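Local atomic coordinates of SusD superfamily protein (Bacteroides fragilis NCTC 9343, PDB entry 3NQP), a protein that probably binds sugars or glycans at the cell surface as an outer-membrane member of the SusD family. Residues 115-126 with 189-198. Numbering follows the deposited sequence.
Sequences FYLGEVYGLRAF and PYKRGKKVYW. With EDO (1,2-ethanediol), chain G.
Two oxygens, OE2 of Glu-119 and the backbone O of Trp-198, sit 2.6 Å apart in a buried place, a separation at which the carboxyl group probably carries a proton. The Glu-119 side chain leaves the helix with CG anti to its own carbonyl carbon (chi1 -71°) and runs extended, which brings its OE2 to the loop, also 3.3 Å from CB of Tyr-197.

Trp-198 supplies most of the loop's grip. The Trp-198 indole lies along the helix where Gly-122 has no side chain, its NE1 3.9 Å from the Gly-122 CA. Over one face of the indole, toward its rim, comes the methyl CD2 of Leu-123, 3.5 Å from CE3 of Trp-198. Farther along, the Phe-126 ring meets the six-membered ring obliquely, planes 64° apart.

At the other end Pro-189 and Phe-115 approach from opposite directions: the proline CG stands over the centre of the phenyl face, 3.7 Å from the ring centroid, in a CH-pi contact.

NE1 of Trp-198 is hydrogen-bonded to Thr-203 on helix 200-216, while Tyr-197 OH is hydrogen-bonded to Asp-29 of helix 21-37 and, weakly, to an ethanediol. The contact thus lays the loop between helices 163-181 and 200-216 along helix 110-135, whose other side chains pack on helices 21-37, 89-102 and 163-181 in the mainly helical SusD fold.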
ATOM      1  N   PHE A 115       8.881 -22.229 -10.401  1.00 14.13           N
ATOM      2  CA  PHE A 115       8.467 -20.821 -10.544  1.00 13.59           C
ATOM      3  C   PHE A 115       7.098 -20.584  -9.942  1.00 15.41           C
ATOM      4  O   PHE A 115       6.897 -19.631  -9.190  1.00 14.67           O
ATOM      5  CB  PHE A 115       8.485 -20.348 -11.993  1.00 18.63           C
ATOM      6  CG  PHE A 115       8.384 -18.856 -12.099  1.00 18.37           C
ATOM      7  CD1 PHE A 115       9.508 -18.079 -11.927  1.00 23.31           C
ATOM      8  CD2 PHE A 115       7.169 -18.236 -12.278  1.00 27.19           C
ATOM      9  CE1 PHE A 115       9.421 -16.713 -11.977  1.00 25.77           C
ATOM     10  CE2 PHE A 115       7.092 -16.847 -12.318  1.00 20.37           C
ATOM     11  CZ  PHE A 115       8.219 -16.112 -12.180  1.00 18.83           C
ATOM     12  N   TYR A 116       6.163 -21.476 -10.272  1.00 14.96           N
ATOM     13  CA  TYR A 116       4.814 -21.430  -9.753  1.00 15.34           C
ATOM     14  C   TYR A 116       4.797 -21.611  -8.243  1.00 14.28           C
ATOM     15  O   TYR A 116       4.098 -20.882  -7.542  1.00 16.24           O
ATOM     16  CB  TYR A 116       3.925 -22.476 -10.429  1.00 15.99           C
ATOM     17  CG  TYR A 116       3.502 -22.168 -11.862  1.00 16.01           C
ATOM     18  CD1 TYR A 116       3.745 -20.929 -12.446  1.00 14.98           C
ATOM     19  CD2 TYR A 116       2.835 -23.129 -12.619  1.00 19.40           C
ATOM     20  CE1 TYR A 116       3.329 -20.636 -13.750  1.00 18.24           C
ATOM     21  CE2 TYR A 116       2.383 -22.842 -13.928  1.00 19.77           C
ATOM     22  CZ  TYR A 116       2.649 -21.603 -14.484  1.00 19.91           C
ATOM     23  OH  TYR A 116       2.225 -21.324 -15.742  1.00 16.51           O
ATOM     24  N   LEU A 117       5.580 -22.545  -7.725  1.00 16.36           N
ATOM     25  CA  LEU A 117       5.578 -22.752  -6.267  1.00 15.01           C
ATOM     26  C   LEU A 117       6.215 -21.516  -5.566  1.00 15.03           C
ATOM     27  O   LEU A 117       5.723 -21.055  -4.547  1.00 15.12           O
ATOM     28  CB  LEU A 117       6.234 -24.077  -5.881  1.00 18.11           C
ATOM     29  CG  LEU A 117       5.371 -25.292  -6.239  1.00 15.73           C
ATOM     30  CD1 LEU A 117       6.122 -26.595  -6.047  1.00 15.80           C
ATOM     31  CD2 LEU A 117       4.025 -25.255  -5.468  1.00 11.12           C
ATOM     32  N   GLY A 118       7.248 -20.925  -6.156  1.00 16.01           N
ATOM     33  CA  GLY A 118       7.798 -19.692  -5.639  1.00 16.44           C
ATOM     34  C   GLY A 118       6.715 -18.635  -5.541  1.00 15.47           C
ATOM     35  O   GLY A 118       6.623 -17.895  -4.556  1.00 12.99           O
ATOM     36  N   GLU A 119       5.864 -18.571  -6.550  1.00 16.02           N
ATOM     37  CA  GLU A 119       4.844 -17.517  -6.585  1.00 13.55           C
ATOM     38  C   GLU A 119       3.840 -17.788  -5.461  1.00 16.85           C
ATOM     39  O   GLU A 119       3.475 -16.867  -4.722  1.00 15.89           O
ATOM     40  CB  GLU A 119       4.129 -17.443  -7.929  1.00 12.66           C
ATOM     41  CG  GLU A 119       4.994 -16.910  -9.055  1.00 14.25           C
ATOM     42  CD  GLU A 119       4.250 -16.726 -10.359  1.00 16.87           C
ATOM     43  OE1 GLU A 119       3.578 -17.665 -10.773  1.00 17.06           O
ATOM     44  OE2 GLU A 119       4.354 -15.640 -11.004  1.00 17.33           O
ATOM     45  N   VAL A 120       3.424 -19.049  -5.314  1.00 12.04           N
ATOM     46  CA  VAL A 120       2.295 -19.357  -4.466  1.00 13.63           C
ATOM     47  C   VAL A 120       2.702 -19.306  -2.986  1.00 15.50           C
ATOM     48  O   VAL A 120       1.948 -18.826  -2.175  1.00 18.42           O
ATOM     49  CB  VAL A 120       1.615 -20.685  -4.868  1.00 13.74           C
ATOM     50  CG1 VAL A 120       0.628 -21.109  -3.830  1.00 16.56           C
ATOM     51  CG2 VAL A 120       0.937 -20.508  -6.268  1.00 13.24           C
ATOM     52  N   TYR A 121       3.914 -19.737  -2.644  1.00 14.43           N
ATOM     53  CA  TYR A 121       4.410 -19.540  -1.269  1.00 14.86           C
ATOM     54  C   TYR A 121       4.632 -18.080  -0.942  1.00 13.10           C
ATOM     55  O   TYR A 121       4.339 -17.644   0.170  1.00 12.63           O
ATOM     56  CB  TYR A 121       5.693 -20.303  -1.043  1.00 13.32           C
ATOM     57  CG  TYR A 121       5.518 -21.780  -0.768  1.00 16.52           C
ATOM     58  CD1 TYR A 121       5.272 -22.235   0.538  1.00 13.13           C
ATOM     59  CD2 TYR A 121       5.658 -22.732  -1.768  1.00 17.53           C
ATOM     60  CE1 TYR A 121       5.160 -23.579   0.831  1.00 17.66           C
ATOM     61  CE2 TYR A 121       5.514 -24.104  -1.473  1.00 16.81           C
ATOM     62  CZ  TYR A 121       5.289 -24.505  -0.166  1.00 21.55           C
ATOM     63  OH  TYR A 121       5.180 -25.826   0.157  1.00 16.55           O
ATOM     64  N   GLY A 122       5.119 -17.305  -1.913  1.00 14.12           N
ATOM     65  CA  GLY A 122       5.230 -15.871  -1.742  1.00 10.27           C
ATOM     66  C   GLY A 122       3.897 -15.204  -1.437  1.00 12.12           C
ATOM     67  O   GLY A 122       3.805 -14.303  -0.592  1.00 13.40           O
ATOM     68  N   LEU A 123       2.872 -15.584  -2.179  1.00 12.03           N
ATOM     69  CA  LEU A 123       1.556 -14.999  -2.029  1.00 10.96           C
ATOM     70  C   LEU A 123       0.886 -15.442  -0.753  1.00 10.66           C
ATOM     71  O   LEU A 123       0.104 -14.677  -0.161  1.00 11.56           O
ATOM     72  CB  LEU A 123       0.679 -15.349  -3.233  1.00 10.79           C
ATOM     73  CG  LEU A 123       1.021 -14.623  -4.533  1.00 12.45           C
ATOM     74  CD1 LEU A 123       0.106 -15.143  -5.694  1.00 14.98           C
ATOM     75  CD2 LEU A 123       0.937 -13.095  -4.434  1.00 11.92           C
ATOM     76  N   ARG A 124       1.208 -16.639  -0.270  1.00 11.87           N
ATOM     77  CA  ARG A 124       0.620 -17.060   0.995  1.00 11.64           C
ATOM     78  C   ARG A 124       1.230 -16.226   2.142  1.00 11.67           C
ATOM     79  O   ARG A 124       0.500 -15.802   3.047  1.00 12.61           O
ATOM     80  CB  ARG A 124       0.786 -18.536   1.283  1.00 11.76           C
ATOM     81  CG  ARG A 124      -0.069 -18.990   2.450  1.00 12.71           C
ATOM     82  CD  ARG A 124      -0.171 -20.526   2.458  1.00 14.13           C
ATOM     83  NE  ARG A 124       1.114 -21.141   2.794  1.00 16.37           N
ATOM     84  CZ  ARG A 124       1.311 -22.455   2.887  1.00 15.13           C
ATOM     85  NH1 ARG A 124       0.316 -23.304   2.640  1.00 16.51           N
ATOM     86  NH2 ARG A 124       2.491 -22.925   3.248  1.00 18.34           N
ATOM     87  N   ALA A 125       2.529 -15.942   2.065  1.00 12.26           N
ATOM     88  CA  ALA A 125       3.161 -14.989   2.965  1.00 12.53           C
ATOM     89  C   ALA A 125       2.496 -13.600   2.876  1.00 12.06           C
ATOM     90  O   ALA A 125       2.294 -12.926   3.875  1.00 10.90           O
ATOM     91  CB  ALA A 125       4.665 -14.844   2.634  1.00 11.38           C
ATOM     92  N   PHE A 126       2.257 -13.146   1.652  1.00 11.65           N
ATOM     93  CA  PHE A 126       1.694 -11.839   1.423  1.00 14.50           C
ATOM     94  C   PHE A 126       0.363 -11.677   2.151  1.00 12.28           C
ATOM     95  O   PHE A 126       0.150 -10.698   2.849  1.00 12.43           O
ATOM     96  CB  PHE A 126       1.519 -11.610  -0.071  1.00 13.45           C
ATOM     97  CG  PHE A 126       0.829 -10.336  -0.402  1.00 11.58           C
ATOM     98  CD1 PHE A 126       1.550  -9.169  -0.522  1.00 17.27           C
ATOM     99  CD2 PHE A 126      -0.530 -10.309  -0.603  1.00 19.13           C
ATOM    100  CE1 PHE A 126       0.926  -7.998  -0.832  1.00 14.89           C
ATOM    101  CE2 PHE A 126      -1.175  -9.131  -0.918  1.00 21.81           C
ATOM    102  CZ  PHE A 126      -0.436  -7.966  -1.028  1.00 17.56           C
ATOM    103  N   PRO A 189       9.012 -15.136 -17.281  1.00 25.14           N
ATOM    104  CA  PRO A 189       9.678 -16.246 -17.929  1.00 25.05           C
ATOM    105  C   PRO A 189       8.842 -17.000 -18.969  1.00 24.74           C
ATOM    106  O   PRO A 189       9.426 -17.648 -19.816  1.00 24.35           O
ATOM    107  CB  PRO A 189      10.047 -17.174 -16.752  1.00 26.14           C
ATOM    108  CG  PRO A 189       9.053 -16.871 -15.694  1.00 24.81           C
ATOM    109  CD  PRO A 189       8.753 -15.400 -15.849  1.00 28.82           C
ATOM    110  N   TYR A 190       7.517 -16.919 -18.871  1.00 25.80           N
ATOM    111  CA  TYR A 190       6.562 -17.535 -19.811  1.00 27.89           C
ATOM    112  C   TYR A 190       5.814 -16.492 -20.636  1.00 29.26           C
ATOM    113  O   TYR A 190       4.821 -16.802 -21.286  1.00 26.86           O
ATOM    114  CB  TYR A 190       5.594 -18.453 -19.019  1.00 29.99           C
ATOM    115  CG  TYR A 190       6.421 -19.457 -18.270  1.00 26.15           C
ATOM    116  CD1 TYR A 190       7.133 -20.422 -18.959  1.00 29.29           C
ATOM    117  CD2 TYR A 190       6.600 -19.368 -16.901  1.00 35.11           C
ATOM    118  CE1 TYR A 190       7.961 -21.302 -18.315  1.00 34.18           C
ATOM    119  CE2 TYR A 190       7.450 -20.249 -16.233  1.00 28.66           C
ATOM    120  CZ  TYR A 190       8.113 -21.210 -16.944  1.00 34.81           C
ATOM    121  OH  TYR A 190       8.934 -22.098 -16.305  1.00 37.66           O
ATOM    122  N   LYS A 191       6.285 -15.244 -20.599  1.00 31.01           N
ATOM    123  CA  LYS A 191       5.728 -14.182 -21.434  1.00 31.86           C
ATOM    124  C   LYS A 191       4.240 -14.028 -21.262  1.00 31.58           C
ATOM    125  O   LYS A 191       3.531 -13.794 -22.239  1.00 30.77           O
ATOM    126  CB  LYS A 191       6.059 -14.449 -22.920  1.00 33.88           C
ATOM    127  CG  LYS A 191       7.546 -14.635 -23.198  1.00 35.61           C
ATOM    128  CD  LYS A 191       8.349 -13.406 -22.777  1.00 40.05           C
ATOM    129  CE  LYS A 191       9.843 -13.593 -22.948  1.00 50.34           C
ATOM    130  NZ  LYS A 191      10.524 -13.863 -21.643  1.00 56.06           N
ATOM    131  N   ARG A 192       3.775 -14.150 -20.017  1.00 30.48           N
ATOM    132  CA  ARG A 192       2.365 -13.995 -19.689  1.00 31.55           C
ATOM    133  C   ARG A 192       2.020 -12.564 -19.259  1.00 31.02           C
ATOM    134  O   ARG A 192       0.852 -12.175 -19.255  1.00 26.57           O
ATOM    135  CB  ARG A 192       1.970 -14.925 -18.540  1.00 35.65           C
ATOM    136  CG  ARG A 192       2.423 -16.381 -18.684  1.00 43.61           C
ATOM    137  CD  ARG A 192       1.567 -17.166 -19.641  1.00 54.64           C
ATOM    138  NE  ARG A 192       0.367 -17.695 -18.989  1.00 66.46           N
ATOM    139  CZ  ARG A 192      -0.863 -17.196 -19.115  1.00 73.46           C
ATOM    140  NH1 ARG A 192      -1.108 -16.125 -19.870  1.00 77.66           N
ATOM    141  NH2 ARG A 192      -1.870 -17.779 -18.482  1.00 72.08           N
ATOM    142  N   GLY A 193       3.014 -11.783 -18.850  1.00 30.31           N
ATOM    143  CA  GLY A 193       2.715 -10.434 -18.345  1.00 27.76           C
ATOM    144  C   GLY A 193       3.807  -9.959 -17.396  1.00 26.33           C
ATOM    145  O   GLY A 193       3.913 -10.402 -16.244  1.00 20.56           O
ATOM    146  N   LYS A 194       4.642  -9.073 -17.905  1.00 23.03           N
ATOM    147  CA  LYS A 194       5.828  -8.648 -17.170  1.00 18.73           C
ATOM    148  C   LYS A 194       5.396  -7.810 -15.947  1.00 15.24           C
ATOM    149  O   LYS A 194       4.527  -6.948 -16.039  1.00 15.57           O
ATOM    150  CB  LYS A 194       6.717  -7.835 -18.124  1.00 20.91           C
ATOM    151  CG  LYS A 194       8.037  -7.400 -17.520  1.00 23.53           C
ATOM    152  CD  LYS A 194       8.785  -6.418 -18.460  1.00 28.75           C
ATOM    153  CE  LYS A 194      10.223  -6.183 -17.923  1.00 35.80           C
ATOM    154  NZ  LYS A 194      10.971  -5.191 -18.769  1.00 41.65           N
ATOM    155  N   LYS A 195       5.972  -8.125 -14.802  1.00 14.61           N
ATOM    156  CA  LYS A 195       5.733  -7.423 -13.556  1.00 15.53           C
ATOM    157  C   LYS A 195       4.304  -7.472 -13.019  1.00 16.21           C
ATOM    158  O   LYS A 195       4.013  -6.804 -12.068  1.00 17.13           O
ATOM    159  CB  LYS A 195       6.300  -6.007 -13.654  1.00 13.14           C
ATOM    160  CG  LYS A 195       7.856  -6.084 -13.640  1.00 18.45           C
ATOM    161  CD  LYS A 195       8.540  -4.817 -14.043  1.00 18.53           C
ATOM    162  CE  LYS A 195      10.053  -4.904 -13.918  1.00 13.33           C
ATOM    163  NZ  LYS A 195      10.689  -3.529 -13.887  1.00 13.98           N
ATOM    164  N   VAL A 196       3.437  -8.294 -13.611  1.00 16.26           N
ATOM    165  CA  VAL A 196       2.096  -8.499 -13.055  1.00 16.69           C
ATOM    166  C   VAL A 196       1.790  -9.922 -12.581  1.00 17.60           C
ATOM    167  O   VAL A 196       0.659 -10.231 -12.204  1.00 16.35           O
ATOM    168  CB  VAL A 196       1.032  -7.976 -14.024  1.00 19.90           C
ATOM    169  CG1 VAL A 196       1.252  -6.395 -14.195  1.00 12.30           C
ATOM    170  CG2 VAL A 196       1.033  -8.792 -15.395  1.00 14.80           C
ATOM    171  N   TYR A 197       2.821 -10.755 -12.584  1.00 14.40           N
ATOM    172  CA  TYR A 197       2.852 -12.041 -11.882  1.00 17.13           C
ATOM    173  C   TYR A 197       3.912 -11.939 -10.803  1.00 15.56           C
ATOM    174  O   TYR A 197       4.914 -11.264 -10.974  1.00 15.93           O
ATOM    175  CB  TYR A 197       3.189 -13.179 -12.850  1.00 17.56           C
ATOM    176  CG  TYR A 197       2.028 -13.494 -13.749  1.00 16.30           C
ATOM    177  CD1 TYR A 197       1.799 -12.770 -14.915  1.00 24.87           C
ATOM    178  CD2 TYR A 197       1.105 -14.486 -13.394  1.00 23.37           C
ATOM    179  CE1 TYR A 197       0.686 -13.054 -15.743  1.00 27.33           C
ATOM    180  CE2 TYR A 197       0.017 -14.778 -14.183  1.00 20.42           C
ATOM    181  CZ  TYR A 197      -0.201 -14.050 -15.364  1.00 31.88           C
ATOM    182  OH  TYR A 197      -1.277 -14.338 -16.162  1.00 31.62           O
ATOM    183  N   TRP A 198       3.696 -12.620  -9.693  1.00 16.28           N
ATOM    184  CA  TRP A 198       4.626 -12.553  -8.579  1.00 14.28           C
ATOM    185  C   TRP A 198       5.965 -13.133  -8.998  1.00 14.78           C
ATOM    186  O   TRP A 198       6.018 -14.008  -9.867  1.00 16.26           O
ATOM    187  CB  TRP A 198       4.037 -13.303  -7.382  1.00 12.22           C
ATOM    188  CG  TRP A 198       4.744 -13.029  -6.068  1.00 15.00           C
ATOM    189  CD1 TRP A 198       5.776 -13.728  -5.552  1.00 16.29           C
ATOM    190  CD2 TRP A 198       4.488 -11.964  -5.162  1.00 10.33           C
ATOM    191  NE1 TRP A 198       6.159 -13.199  -4.355  1.00 12.09           N
ATOM    192  CE2 TRP A 198       5.372 -12.119  -4.084  1.00 13.66           C
ATOM    193  CE3 TRP A 198       3.561 -10.911  -5.133  1.00 11.62           C
ATOM    194  CZ2 TRP A 198       5.362 -11.279  -2.976  1.00 14.26           C
ATOM    195  CZ3 TRP A 198       3.577 -10.069  -4.037  1.00 13.03           C
ATOM    196  CH2 TRP A 198       4.475 -10.244  -2.993  1.00 18.34           C
TER
HETATM  197  C1  EDO G1007      -3.291 -10.465 -15.483  1.00 41.99           C
HETATM  198  O1  EDO G1007      -4.720 -10.333 -15.332  1.00 45.18           O
HETATM  199  C2  EDO G1007      -2.713 -11.192 -14.276  1.00 38.78           C
HETATM  200  O2  EDO G1007      -3.243 -12.526 -14.268  1.00 46.66           O